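Local atomic coordinates of FMN reductase [NAD(P)H] (Bacillus subtilis, PDB entry 1ZCH), a protein that reduces flavin mononucleotide with NADH or NADPH as electron donor and also acts on nitroaromatic compounds, quinones, chromates and azo dyes. Residues 95-99 with 100-104. Residues are numbered along the deposited sequence; the frame is centred on the assembly and turned at random.
Sequences DFKME and ITNGL
Glu99 and Asn102 are joined twice, once through the backbone and once through their side chains, and so illustrate how a short turn can be pinned on both levels. The backbone N of Asn102 donates to Glu99 O (2.9 Å), an i to i+3 bond that closes the turn around Ile100 and Thr101. A second bond links the side chains, Asn102 ND2 giving a hydrogen to Glu99 OE1 at 2.8 Å; the acceptor lies close to the amide plane, but the donor comes from above the carboxylate, the two planes being 48° apart. The second carboxylate oxygen is taken as well: Lys97 NZ forms a salt bridge with Glu99 OE2 (2.7 Å). Glu99 CG lies anti to the carbonyl carbon, and a bend at chi2 (-64°) turns the carboxylate toward both partners. The other end of the amide is satisfied by Lys246, whose NZ bonds to Asn102 OD1. Thr101 is backbone-bonded to Lys246, and the Glu99 backbone bonds to the second subunit. With an alanine here in place of Glu99, Lys97 would probably lose this counter-charge and Asn102 ND2 its acceptor, the amide keeping its bond to Lys246. The buried side of the turn is apolar: Met98 CE packs on Thr101 CG2 (3.6 Å), while further back along the chain Met98 CG lies 3.9 Å from Ile100 CG2. Ile100 meets Tyr232 of the second subunit. Residues 99-102 thus form a type I beta turn, its middle pair a 3-10 segment, connecting helices 84-94 and 104-127 of the nitroreductase fold beside the partner subunit.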
ATOM      1  N   ASP A  95      -4.129  18.388 -23.496  1.00 13.06           N
ATOM      2  CA  ASP A  95      -4.392  17.710 -24.761  1.00 15.13           C
ATOM      3  C   ASP A  95      -3.336  16.669 -25.119  1.00 15.93           C
ATOM      4  O   ASP A  95      -2.798  16.659 -26.228  1.00 14.01           O
ATOM      5  CB  ASP A  95      -4.516  18.743 -25.886  1.00 17.75           C
ATOM      6  CG  ASP A  95      -5.037  18.138 -27.178  1.00 22.30           C
ATOM      7  OD1 ASP A  95      -5.809  17.155 -27.109  1.00 21.93           O
ATOM      8  OD2 ASP A  95      -4.687  18.654 -28.262  1.00 23.66           O
ATOM      9  N   PHE A  96      -3.051  15.799 -24.158  1.00 15.20           N
ATOM     10  CA  PHE A  96      -2.088  14.714 -24.311  1.00 18.21           C
ATOM     11  C   PHE A  96      -2.856  13.407 -24.147  1.00 18.64           C
ATOM     12  O   PHE A  96      -3.882  13.372 -23.470  1.00 17.85           O
ATOM     13  CB  PHE A  96      -1.029  14.796 -23.206  1.00 21.07           C
ATOM     14  CG  PHE A  96       0.240  15.488 -23.614  1.00 25.72           C
ATOM     15  CD1 PHE A  96       0.212  16.678 -24.332  1.00 28.32           C
ATOM     16  CD2 PHE A  96       1.474  14.955 -23.253  1.00 29.99           C
ATOM     17  CE1 PHE A  96       1.394  17.328 -24.686  1.00 28.33           C
ATOM     18  CE2 PHE A  96       2.663  15.599 -23.602  1.00 31.41           C
ATOM     19  CZ  PHE A  96       2.619  16.788 -24.320  1.00 29.15           C
ATOM     20  N   LYS A  97      -2.377  12.332 -24.765  1.00 19.08           N
ATOM     21  CA  LYS A  97      -3.045  11.050 -24.596  1.00 19.36           C
ATOM     22  C   LYS A  97      -2.367  10.345 -23.423  1.00 17.47           C
ATOM     23  O   LYS A  97      -1.140  10.313 -23.341  1.00 18.11           O
ATOM     24  CB  LYS A  97      -2.931  10.191 -25.858  1.00 22.88           C
ATOM     25  CG  LYS A  97      -3.681   8.868 -25.742  1.00 27.32           C
ATOM     26  CD  LYS A  97      -3.685   8.097 -27.053  1.00 32.22           C
ATOM     27  CE  LYS A  97      -4.498   6.813 -26.935  1.00 33.96           C
ATOM     28  NZ  LYS A  97      -3.972   5.901 -25.879  1.00 36.17           N
ATOM     29  N   MET A  98      -3.160   9.802 -22.506  1.00 15.98           N
ATOM     30  CA  MET A  98      -2.605   9.104 -21.349  1.00 15.51           C
ATOM     31  C   MET A  98      -2.280   7.667 -21.748  1.00 14.16           C
ATOM     32  O   MET A  98      -3.165   6.906 -22.142  1.00 16.66           O
ATOM     33  CB  MET A  98      -3.608   9.133 -20.188  1.00 14.68           C
ATOM     34  CG  MET A  98      -3.144   8.422 -18.921  1.00 14.76           C
ATOM     35  SD  MET A  98      -4.199   8.819 -17.506  1.00 14.19           S
ATOM     36  CE  MET A  98      -5.691   7.932 -17.945  1.00 12.11           C
ATOM     37  N   GLU A  99      -1.005   7.304 -21.655  1.00 14.15           N
ATOM     38  CA  GLU A  99      -0.563   5.965 -22.034  1.00 15.68           C
ATOM     39  C   GLU A  99      -0.195   5.074 -20.856  1.00 15.57           C
ATOM     40  O   GLU A  99      -0.125   3.856 -20.999  1.00 14.46           O
ATOM     41  CB  GLU A  99       0.644   6.054 -22.974  1.00 17.09           C
ATOM     42  CG  GLU A  99       0.360   6.619 -24.361  1.00 20.34           C
ATOM     43  CD  GLU A  99      -0.584   5.747 -25.177  1.00 24.69           C
ATOM     44  OE1 GLU A  99      -0.554   4.510 -25.013  1.00 26.23           O
ATOM     45  OE2 GLU A  99      -1.349   6.300 -25.997  1.00 27.46           O
ATOM     46  N   ILE A 100       0.047   5.673 -19.695  1.00 15.03           N
ATOM     47  CA  ILE A 100       0.432   4.883 -18.532  1.00 13.71           C
ATOM     48  C   ILE A 100      -0.620   3.818 -18.207  1.00 12.98           C
ATOM     49  O   ILE A 100      -0.287   2.719 -17.755  1.00 11.45           O
ATOM     50  CB  ILE A 100       0.680   5.799 -17.291  1.00 14.51           C
ATOM     51  CG1 ILE A 100       1.390   5.008 -16.187  1.00 13.79           C
ATOM     52  CG2 ILE A 100      -0.637   6.374 -16.779  1.00 13.14           C
ATOM     53  CD1 ILE A 100       2.765   4.489 -16.589  1.00 14.47           C
ATOM     54  N   THR A 101      -1.885   4.129 -18.468  1.00 12.19           N
ATOM     55  CA  THR A 101      -2.964   3.185 -18.187  1.00 13.11           C
ATOM     56  C   THR A 101      -3.055   2.021 -19.174  1.00 13.28           C
ATOM     57  O   THR A 101      -3.925   1.155 -19.042  1.00 14.07           O
ATOM     58  CB  THR A 101      -4.314   3.898 -18.147  1.00 13.94           C
ATOM     59  OG1 THR A 101      -4.434   4.757 -19.289  1.00 15.56           O
ATOM     60  CG2 THR A 101      -4.438   4.714 -16.868  1.00 13.38           C
ATOM     61  N   ASN A 102      -2.159   1.992 -20.154  1.00 12.90           N
ATOM     62  CA  ASN A 102      -2.168   0.909 -21.131  1.00 13.96           C
ATOM     63  C   ASN A 102      -1.185  -0.213 -20.795  1.00 13.48           C
ATOM     64  O   ASN A 102      -0.901  -1.079 -21.624  1.00 12.91           O
ATOM     65  CB  ASN A 102      -1.899   1.463 -22.533  1.00 15.68           C
ATOM     66  CG  ASN A 102      -3.058   2.305 -23.045  1.00 18.53           C
ATOM     67  OD1 ASN A 102      -4.220   1.945 -22.860  1.00 17.75           O
ATOM     68  ND2 ASN A 102      -2.748   3.423 -23.692  1.00 20.91           N
ATOM     69  N   GLY A 103      -0.683  -0.192 -19.565  1.00 12.04           N
ATOM     70  CA  GLY A 103       0.243  -1.210 -19.103  1.00 12.02           C
ATOM     71  C   GLY A 103       0.031  -1.421 -17.615  1.00 12.36           C
ATOM     72  O   GLY A 103      -0.474  -0.529 -16.934  1.00 11.52           O
ATOM     73  N   LEU A 104       0.407  -2.590 -17.105  1.00  9.87           N
ATOM     74  CA  LEU A 104       0.227  -2.898 -15.689  1.00 11.34           C
ATOM     75  C   LEU A 104       0.983  -1.988 -14.721  1.00 12.02           C
ATOM     76  O   LEU A 104       0.694  -1.982 -13.525  1.00 10.81           O
ATOM     77  CB  LEU A 104       0.587  -4.364 -15.420  1.00 11.68           C
ATOM     78  CG  LEU A 104      -0.439  -5.365 -15.976  1.00 13.60           C
ATOM     79  CD1 LEU A 104       0.051  -6.792 -15.790  1.00 13.83           C
ATOM     80  CD2 LEU A 104      -1.773  -5.162 -15.266  1.00 13.75           C
TER